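Local coordinates for protein type II restriction enzyme AgeI (Thalassobius gelatinovorus, PDB 5DWA) that recognises the double-stranded DNA sequence 5'-ACCGGT-3' and cleaves it after the first A, leaving 5'-phosphate ends, at residues S195-K200 / F238-R243; S170-V175 / R212-T217. All coordinates share one frame; numbering follows the deposited sequence. Where two conformers were deposited one is given.

Contact 1. Residues S195-K200 / F238-R243; sequences STLDVK and FSYNLR. With nucleotides of chain C.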
loop_
_atom_site.group_PDB
_atom_site.type_symbol
_atom_site.label_atom_id
_atom_site.label_comp_id
_atom_site.label_asym_id
_atom_site.label_seq_id
_atom_site.Cartn_x
_atom_site.Cartn_y
_atom_site.Cartn_z
ATOM N N SER A 195 -4.363 6.055 -15.239
ATOM C CA SER A 195 -5.532 5.350 -15.742
ATOM C C SER A 195 -6.102 4.538 -14.601
ATOM O O SER A 195 -5.366 3.811 -13.937
ATOM C CB SER A 195 -5.170 4.446 -16.923
ATOM O OG SER A 195 -4.626 5.216 -17.982
ATOM N N THR A 196 -7.398 4.672 -14.346
ATOM C CA THR A 196 -7.950 4.031 -13.182
ATOM C C THR A 196 -9.373 3.575 -13.398
ATOM O O THR A 196 -10.108 4.159 -14.185
ATOM C CB THR A 196 -7.866 4.984 -11.960
ATOM O OG1 THR A 196 -8.266 4.281 -10.777
ATOM C CG2 THR A 196 -8.722 6.257 -12.163
ATOM N N LEU A 197 -9.746 2.510 -12.701
ATOM C CA LEU A 197 -11.145 2.118 -12.633
ATOM C C LEU A 197 -11.847 2.864 -11.501
ATOM O O LEU A 197 -13.076 2.780 -11.376
ATOM C CB LEU A 197 -11.274 0.607 -12.435
ATOM C CG LEU A 197 -10.725 -0.220 -13.595
ATOM C CD1 LEU A 197 -10.928 -1.684 -13.308
ATOM C CD2 LEU A 197 -11.404 0.182 -14.890
ATOM N N ASP A 198 -11.065 3.574 -10.684
ATOM C CA ASP A 198 -11.579 4.362 -9.553
ATOM C C ASP A 198 -12.597 3.546 -8.759
ATOM O O ASP A 198 -13.718 3.995 -8.514
ATOM C CB ASP A 198 -12.199 5.680 -10.042
ATOM C CG ASP A 198 -12.511 6.659 -8.897
ATOM O OD1 ASP A 198 -11.934 6.520 -7.797
ATOM O OD2 ASP A 198 -13.323 7.582 -9.114
ATOM N N VAL A 199 -12.209 2.329 -8.397
ATOM C CA VAL A 199 -13.074 1.460 -7.607
ATOM C C VAL A 199 -13.046 1.839 -6.134
ATOM O O VAL A 199 -11.977 1.880 -5.518
ATOM C CB VAL A 199 -12.669 -0.019 -7.734
ATOM C CG1 VAL A 199 -13.438 -0.882 -6.708
ATOM C CG2 VAL A 199 -12.913 -0.527 -9.142
ATOM N N LYS A 200 -14.221 2.116 -5.576
ATOM C CA LYS A 200 -14.400 2.159 -4.126
ATOM C C LYS A 200 -15.871 2.126 -3.796
ATOM O O LYS A 200 -16.616 3.048 -4.132
ATOM C CB LYS A 200 -13.777 3.398 -3.481
ATOM C CG LYS A 200 -13.962 3.475 -1.952
ATOM C CD LYS A 200 -13.300 2.298 -1.223
ATOM C CE LYS A 200 -13.370 2.480 0.300
ATOM N NZ LYS A 200 -12.675 1.375 1.038
ATOM N N PHE A 238 -7.532 9.324 -16.558
ATOM C CA PHE A 238 -8.670 8.722 -17.234
ATOM C C PHE A 238 -9.303 7.719 -16.305
ATOM O O PHE A 238 -8.645 6.787 -15.867
ATOM C CB PHE A 238 -8.232 8.071 -18.545
ATOM C CG PHE A 238 -7.715 9.058 -19.538
ATOM C CD1 PHE A 238 -6.392 9.478 -19.491
ATOM C CD2 PHE A 238 -8.558 9.610 -20.490
ATOM C CE1 PHE A 238 -5.917 10.407 -20.395
ATOM C CE2 PHE A 238 -8.089 10.546 -21.383
ATOM C CZ PHE A 238 -6.767 10.944 -21.335
ATOM N N SER A 239 -10.569 7.947 -15.970
ATOM C CA SER A 239 -11.298 7.040 -15.104
ATOM C C SER A 239 -12.353 6.302 -15.897
ATOM O O SER A 239 -12.990 6.872 -16.786
ATOM C CB SER A 239 -11.949 7.795 -13.947
ATOM O OG SER A 239 -12.799 6.917 -13.220
ATOM N N TYR A 240 -12.543 5.032 -15.561
ATOM C CA TYR A 240 -13.558 4.223 -16.219
ATOM C C TYR A 240 -14.662 3.866 -15.241
ATOM O O TYR A 240 -15.399 2.900 -15.430
ATOM C CB TYR A 240 -12.923 2.978 -16.840
ATOM C CG TYR A 240 -11.857 3.366 -17.833
ATOM C CD1 TYR A 240 -10.511 3.382 -17.471
ATOM C CD2 TYR A 240 -12.200 3.785 -19.113
ATOM C CE1 TYR A 240 -9.529 3.771 -18.382
ATOM C CE2 TYR A 240 -11.228 4.178 -20.022
ATOM C CZ TYR A 240 -9.896 4.164 -19.646
ATOM O OH TYR A 240 -8.925 4.564 -20.542
ATOM N N ASN A 241 -14.759 4.665 -14.185
ATOM C CA ASN A 241 -15.939 4.640 -13.337
ATOM C C ASN A 241 -16.868 5.732 -13.827
ATOM O O ASN A 241 -16.543 6.909 -13.701
ATOM C CB ASN A 241 -15.562 4.863 -11.871
ATOM C CG ASN A 241 -16.727 4.640 -10.923
ATOM O OD1 ASN A 241 -17.887 4.798 -11.300
ATOM N ND2 ASN A 241 -16.420 4.265 -9.683
ATOM N N LEU A 242 -18.020 5.355 -14.383
ATOM C CA LEU A 242 -18.951 6.354 -14.905
ATOM C C LEU A 242 -19.441 7.342 -13.834
ATOM O O LEU A 242 -19.967 8.401 -14.172
ATOM C CB LEU A 242 -20.149 5.672 -15.565
ATOM C CG LEU A 242 -19.807 4.735 -16.725
ATOM C CD1 LEU A 242 -21.083 4.176 -17.369
ATOM C CD2 LEU A 242 -18.934 5.451 -17.750
ATOM N N ARG A 243 -19.264 7.005 -12.553
ATOM C CA ARG A 243 -19.633 7.912 -11.457
ATOM C C ARG A 243 -18.568 8.941 -11.096
ATOM O O ARG A 243 -18.844 9.885 -10.355
ATOM C CB ARG A 243 -19.983 7.114 -10.201
ATOM C CG ARG A 243 -21.221 6.269 -10.367
ATOM C CD ARG A 243 -21.700 5.720 -9.037
ATOM N NE ARG A 243 -22.639 4.639 -9.279
ATOM C CZ ARG A 243 -22.270 3.406 -9.620
ATOM N NH1 ARG A 243 -20.978 3.100 -9.733
ATOM N NH2 ARG A 243 -23.182 2.476 -9.852
ATOM P P DT C 9 -15.425 -5.526 6.715
ATOM O OP1 DT C 9 -15.624 -6.758 7.498
ATOM O OP2 DT C 9 -16.587 -4.773 6.184
ATOM O "O5'" DT C 9 -14.519 -4.547 7.575
ATOM C "C5'" DT C 9 -13.262 -4.983 8.017
ATOM C "C4'" DT C 9 -12.466 -3.813 8.533
ATOM O "O4'" DT C 9 -12.281 -2.862 7.479
ATOM C "C3'" DT C 9 -13.119 -3.032 9.674
ATOM O "O3'" DT C 9 -12.348 -3.239 10.837
ATOM C "C2'" DT C 9 -13.099 -1.556 9.193
ATOM C "C1'" DT C 9 -12.094 -1.606 8.059
ATOM N N1 DT C 9 -12.286 -0.622 6.974
ATOM C C2 DT C 9 -11.290 0.278 6.715
ATOM O O2 DT C 9 -10.282 0.366 7.394
ATOM N N3 DT C 9 -11.522 1.087 5.638
ATOM C C4 DT C 9 -12.618 1.064 4.796
ATOM O O4 DT C 9 -12.733 1.828 3.845
ATOM C C5 DT C 9 -13.623 0.082 5.116
ATOM C C7 DT C 9 -14.865 -0.030 4.282
ATOM C C6 DT C 9 -13.402 -0.716 6.166
HETATM O O HOH W 1 -6.317 4.876 -20.079
#
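Thr196 and Ser239 face each other at the ends of two neighbouring parallel strands, 191-196 and 236-239, joined as a beta-alpha-beta crossover through helix 223-230 in the mixed sheet of this PD-(D/E)XK nuclease. The pairing is classic parallel: Thr196 bonds to the residues before and after Ser239, its N donating to Phe238 O at 2.9 Å while its O accepts from Tyr240 N. Beyond the strands both chains turn in the same manner. Thr196 OG1 accepts from Asp198 N and Ser239 OG from Asn241 N, two ST turns that suit short hydroxyl side chains; outside the pair, the first hydroxyl also bonds Lys168 O and the second Thr244 OG1.

Asn241 then ties the two turns together. Its CB rests 3.3 Å from Leu197 O and also packs against Asp198 CB. With CG anti to the backbone N (chi1 -171°), the amide points across to the other turn, and ND2 donates to Asp198 O at 3.0 Å. The bond is nearly straight (168° at the hydrogen) and lies in the amide plane, although the donor stands above the carbonyl plane of Asp198. ND2 has a second acceptor in Asn211 O, while OD1 takes Arg243 N at 2.9 Å in an Asx turn and also meets Asn62 ND2. Asparagine suits this place because one small, flat group both donates and accepts, and these partners fix its flip.

Further on, Lys200 reaches the DNA with NZ 2.8 Å from O4 of thymine DT9 of chain C, a major-groove atom. The Leu197 and Tyr240 side chains meet at an oblique angle, CD2 against CB. Tyr240 OH, which also bonds Tyr104 OH, shares with Ser195 OG, in the Ser195 conformer described, a water 2.7 Å from each, in the plane of the tyrosine ring.

Contact 2. Residues S170-V175 / R212-T217; sequences SLAERV and RGELGT. With nucleotides of chain C; nucleotides of chain D.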
loop_
_atom_site.group_PDB
_atom_site.type_symbol
_atom_site.label_atom_id
_atom_site.label_comp_id
_atom_site.label_asym_id
_atom_site.label_seq_id
_atom_site.Cartn_x
_atom_site.Cartn_y
_atom_site.Cartn_z
ATOM N N SER A 170 -7.862 0.870 -8.066
ATOM C CA SER A 170 -8.378 1.723 -7.005
ATOM C C SER A 170 -7.258 2.617 -6.524
ATOM O O SER A 170 -6.096 2.231 -6.559
ATOM C CB SER A 170 -8.938 0.884 -5.850
ATOM O OG SER A 170 -8.000 -0.093 -5.415
ATOM N N LEU A 171 -7.612 3.810 -6.055
ATOM C CA LEU A 171 -6.606 4.813 -5.725
ATOM C C LEU A 171 -6.149 4.738 -4.272
ATOM O O LEU A 171 -4.943 4.733 -4.011
ATOM C CB LEU A 171 -7.142 6.208 -6.043
ATOM C CG LEU A 171 -7.490 6.450 -7.513
ATOM C CD1 LEU A 171 -7.950 7.890 -7.729
ATOM C CD2 LEU A 171 -6.297 6.115 -8.427
ATOM N N ALA A 172 -7.109 4.657 -3.342
ATOM C CA ALA A 172 -6.830 4.728 -1.899
ATOM C C ALA A 172 -5.775 5.797 -1.653
ATOM O O ALA A 172 -5.892 6.893 -2.188
ATOM C CB ALA A 172 -6.387 3.373 -1.347
ATOM N N GLU A 173 -4.743 5.504 -0.872
ATOM C CA GLU A 173 -3.618 6.438 -0.836
ATOM C C GLU A 173 -2.443 5.850 -1.593
ATOM O O GLU A 173 -1.347 6.410 -1.611
ATOM C CB GLU A 173 -3.213 6.779 0.598
ATOM C CG GLU A 173 -4.142 7.774 1.282
ATOM C CD GLU A 173 -4.292 9.079 0.520
ATOM O OE1 GLU A 173 -3.354 9.495 -0.200
ATOM O OE2 GLU A 173 -5.367 9.694 0.639
ATOM N N ARG A 174 -2.690 4.718 -2.234
ATOM C CA ARG A 174 -1.652 4.042 -2.992
ATOM C C ARG A 174 -1.263 4.833 -4.238
ATOM O O ARG A 174 -0.166 4.666 -4.760
ATOM C CB ARG A 174 -2.116 2.636 -3.357
ATOM C CG ARG A 174 -2.023 1.675 -2.188
ATOM C CD ARG A 174 -2.605 0.324 -2.524
ATOM N NE ARG A 174 -4.060 0.336 -2.482
ATOM C CZ ARG A 174 -4.849 0.479 -3.540
ATOM N NH1 ARG A 174 -4.330 0.579 -4.764
ATOM N NH2 ARG A 174 -6.165 0.497 -3.381
ATOM N N VAL A 175 -2.132 5.729 -4.689
ATOM C CA VAL A 175 -1.806 6.542 -5.848
ATOM C C VAL A 175 -0.658 7.505 -5.503
ATOM O O VAL A 175 0.071 7.963 -6.385
ATOM C CB VAL A 175 -3.052 7.299 -6.376
ATOM C CG1 VAL A 175 -3.559 8.298 -5.343
ATOM C CG2 VAL A 175 -2.736 8.003 -7.702
ATOM N N ARG A 212 -18.786 4.634 -5.784
ATOM C CA ARG A 212 -18.680 6.051 -6.093
ATOM C C ARG A 212 -17.247 6.495 -6.360
ATOM O O ARG A 212 -17.018 7.618 -6.797
ATOM C CB ARG A 212 -19.277 6.884 -4.954
ATOM C CG ARG A 212 -20.747 6.600 -4.738
ATOM C CD ARG A 212 -21.366 7.549 -3.734
ATOM N NE ARG A 212 -22.803 7.309 -3.649
ATOM C CZ ARG A 212 -23.358 6.396 -2.858
ATOM N NH1 ARG A 212 -22.602 5.655 -2.059
ATOM N NH2 ARG A 212 -24.674 6.227 -2.857
ATOM N N GLY A 213 -16.281 5.625 -6.085
ATOM C CA GLY A 213 -14.889 6.002 -6.286
ATOM C C GLY A 213 -14.356 6.960 -5.231
ATOM O O GLY A 213 -15.019 7.231 -4.228
ATOM N N GLU A 214 -13.163 7.495 -5.470
ATOM C CA GLU A 214 -12.442 8.249 -4.450
ATOM C C GLU A 214 -11.932 9.601 -4.934
ATOM O O GLU A 214 -11.000 10.155 -4.353
ATOM C CB GLU A 214 -11.268 7.414 -3.928
ATOM C CG GLU A 214 -11.707 6.133 -3.251
ATOM C CD GLU A 214 -10.559 5.242 -2.816
ATOM O OE1 GLU A 214 -10.070 4.443 -3.643
ATOM O OE2 GLU A 214 -10.163 5.328 -1.635
ATOM N N LEU A 215 -12.542 10.135 -5.985
ATOM C CA LEU A 215 -12.076 11.388 -6.559
ATOM C C LEU A 215 -12.944 12.599 -6.212
ATOM O O LEU A 215 -12.629 13.713 -6.615
ATOM C CB LEU A 215 -11.946 11.247 -8.080
ATOM C CG LEU A 215 -10.695 10.472 -8.503
ATOM C CD1 LEU A 215 -10.761 10.012 -9.959
ATOM C CD2 LEU A 215 -9.457 11.348 -8.269
ATOM N N GLY A 216 -14.021 12.396 -5.457
ATOM C CA GLY A 216 -14.852 13.517 -5.045
ATOM C C GLY A 216 -15.388 14.309 -6.224
ATOM O O GLY A 216 -15.630 13.756 -7.293
ATOM N N THR A 217 -15.567 15.612 -6.031
ATOM C CA THR A 217 -16.068 16.487 -7.082
ATOM C C THR A 217 -15.179 17.720 -7.155
ATOM O O THR A 217 -14.424 17.976 -6.225
ATOM C CB THR A 217 -17.520 16.919 -6.812
ATOM O OG1 THR A 217 -17.552 17.709 -5.618
ATOM C CG2 THR A 217 -18.434 15.704 -6.652
ATOM P P DC C 6 -3.184 -2.291 -7.391
ATOM O OP1 DC C 6 -3.899 -1.975 -8.617
ATOM O OP2 DC C 6 -2.442 -1.279 -6.621
ATOM O "O5'" DC C 6 -4.258 -2.945 -6.408
ATOM C "C5'" DC C 6 -5.003 -4.044 -6.841
ATOM C "C4'" DC C 6 -5.829 -4.567 -5.692
ATOM O "O4'" DC C 6 -4.966 -4.933 -4.595
ATOM C "C3'" DC C 6 -6.855 -3.600 -5.128
ATOM O "O3'" DC C 6 -8.010 -4.330 -4.834
ATOM C "C2'" DC C 6 -6.188 -3.073 -3.849
ATOM C "C1'" DC C 6 -5.359 -4.270 -3.407
ATOM N N1 DC C 6 -4.114 -3.913 -2.700
ATOM C C2 DC C 6 -3.847 -4.423 -1.424
ATOM O O2 DC C 6 -4.685 -5.133 -0.857
ATOM N N3 DC C 6 -2.674 -4.098 -0.827
ATOM C C4 DC C 6 -1.788 -3.340 -1.465
ATOM N N4 DC C 6 -0.651 -3.044 -0.833
ATOM C C5 DC C 6 -2.029 -2.845 -2.772
ATOM C C6 DC C 6 -3.186 -3.155 -3.350
ATOM P P DG C 7 -9.467 -3.674 -4.944
ATOM O OP1 DG C 7 -10.258 -4.540 -5.844
ATOM O OP2 DG C 7 -9.391 -2.226 -5.187
ATOM O "O5'" DG C 7 -10.051 -3.847 -3.469
ATOM C "C5'" DG C 7 -10.130 -5.116 -2.865
ATOM C "C4'" DG C 7 -10.517 -4.953 -1.403
ATOM O "O4'" DG C 7 -9.376 -4.476 -0.647
ATOM C "C3'" DG C 7 -11.618 -3.934 -1.151
ATOM O "O3'" DG C 7 -12.359 -4.353 -0.042
ATOM C "C2'" DG C 7 -10.833 -2.654 -0.841
ATOM C "C1'" DG C 7 -9.666 -3.212 -0.049
ATOM N N9 DG C 7 -8.448 -2.436 -0.158
ATOM C C8 DG C 7 -8.193 -1.382 -1.006
ATOM N N7 DG C 7 -6.970 -0.941 -0.918
ATOM C C5 DG C 7 -6.372 -1.775 0.016
ATOM C C6 DG C 7 -5.052 -1.789 0.518
ATOM O O6 DG C 7 -4.106 -1.049 0.211
ATOM N N1 DG C 7 -4.863 -2.799 1.447
ATOM C C2 DG C 7 -5.829 -3.688 1.850
ATOM N N2 DG C 7 -5.456 -4.597 2.754
ATOM N N3 DG C 7 -7.068 -3.682 1.393
ATOM C C4 DG C 7 -7.268 -2.706 0.482
ATOM P P DA D 4 -3.708 9.747 4.826
ATOM O OP1 DA D 4 -3.141 10.393 6.038
ATOM O OP2 DA D 4 -3.295 10.197 3.479
ATOM O "O5'" DA D 4 -3.453 8.172 4.921
ATOM C "C5'" DA D 4 -3.447 7.550 6.186
ATOM C "C4'" DA D 4 -3.474 6.045 6.053
ATOM O "O4'" DA D 4 -4.810 5.604 5.732
ATOM C "C3'" DA D 4 -2.572 5.461 4.962
ATOM O "O3'" DA D 4 -1.977 4.311 5.461
ATOM C "C2'" DA D 4 -3.564 5.086 3.868
ATOM C "C1'" DA D 4 -4.704 4.619 4.744
ATOM N N9 DA D 4 -5.972 4.489 4.068
ATOM C C8 DA D 4 -6.309 4.947 2.828
ATOM N N7 DA D 4 -7.543 4.676 2.485
ATOM C C5 DA D 4 -8.044 3.990 3.589
ATOM C C6 DA D 4 -9.295 3.410 3.863
ATOM N N6 DA D 4 -10.326 3.443 3.019
ATOM N N1 DA D 4 -9.451 2.804 5.055
ATOM C C2 DA D 4 -8.423 2.768 5.906
ATOM N N3 DA D 4 -7.204 3.273 5.758
ATOM C C4 DA D 4 -7.083 3.873 4.566
HETATM O O HOH W 2 -10.521 4.643 -6.402
#
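Glu214 reaches Ala172 because its CG is anti to the carbonyl carbon (chi1 -63°) and the chain beyond is extended; in the conformer described, OE1 takes Ala172 N at 3.0 Å, from above the carboxylate plane. Glutamate has the length to cross between these two loops, and a water accepting from Leu171 N also lies 2.8 Å from OE1. Beside this polar bridge Leu171 CD1 meets Leu215 CD2 at 3.8 Å, the side chains crossing at about a right angle near Lys224 of helix 223-230.

Arg174, bent at chi3 (-78°), folds back over its own loop. Its two terminal nitrogens take one Ser170 oxygen each, NH1 the backbone O and NH2 OG, both tilted out of the guanidinium plane, while DC6 of chain C lays its C2' over one face. NH2 also donates to N7 of guanine DG7 of chain C at 3.0 Å, and NE makes a weak bond to its O6. A leucine here would probably leave N7 and O6 without these donors and Ser170 freer to turn.

Ser170 OG donates to DG7 OP2 at 2.6 Å. One nucleotide is thus held at two points: Arg174 donates to its guanine edge, and the serine that Arg174 positions donates to its phosphate.

In the fold
Following the chain from the N terminus, residues 170-175 leave strand 159-168 and lead into helix 178-187 and strand 191-196, which ends in 195-200. The chain then returns at 212-217, closing contact 2 around that helix and strand, and passes through helix 223-230 to 238-243, where contact 1 closes. The segments alternate, so the two closures cross rather than nest. They also touch directly: Asp198 OD1 probably accepts from Glu214 N at 2.8 Å, and Lys200 O probably from Gly213 N. Contact 1 joins the ends of adjacent strands and the turns that follow; contact 2 joins loops. Together they link the chain carrying Lys200 to the loop carrying Ser170 and Arg174, all three touching DNA.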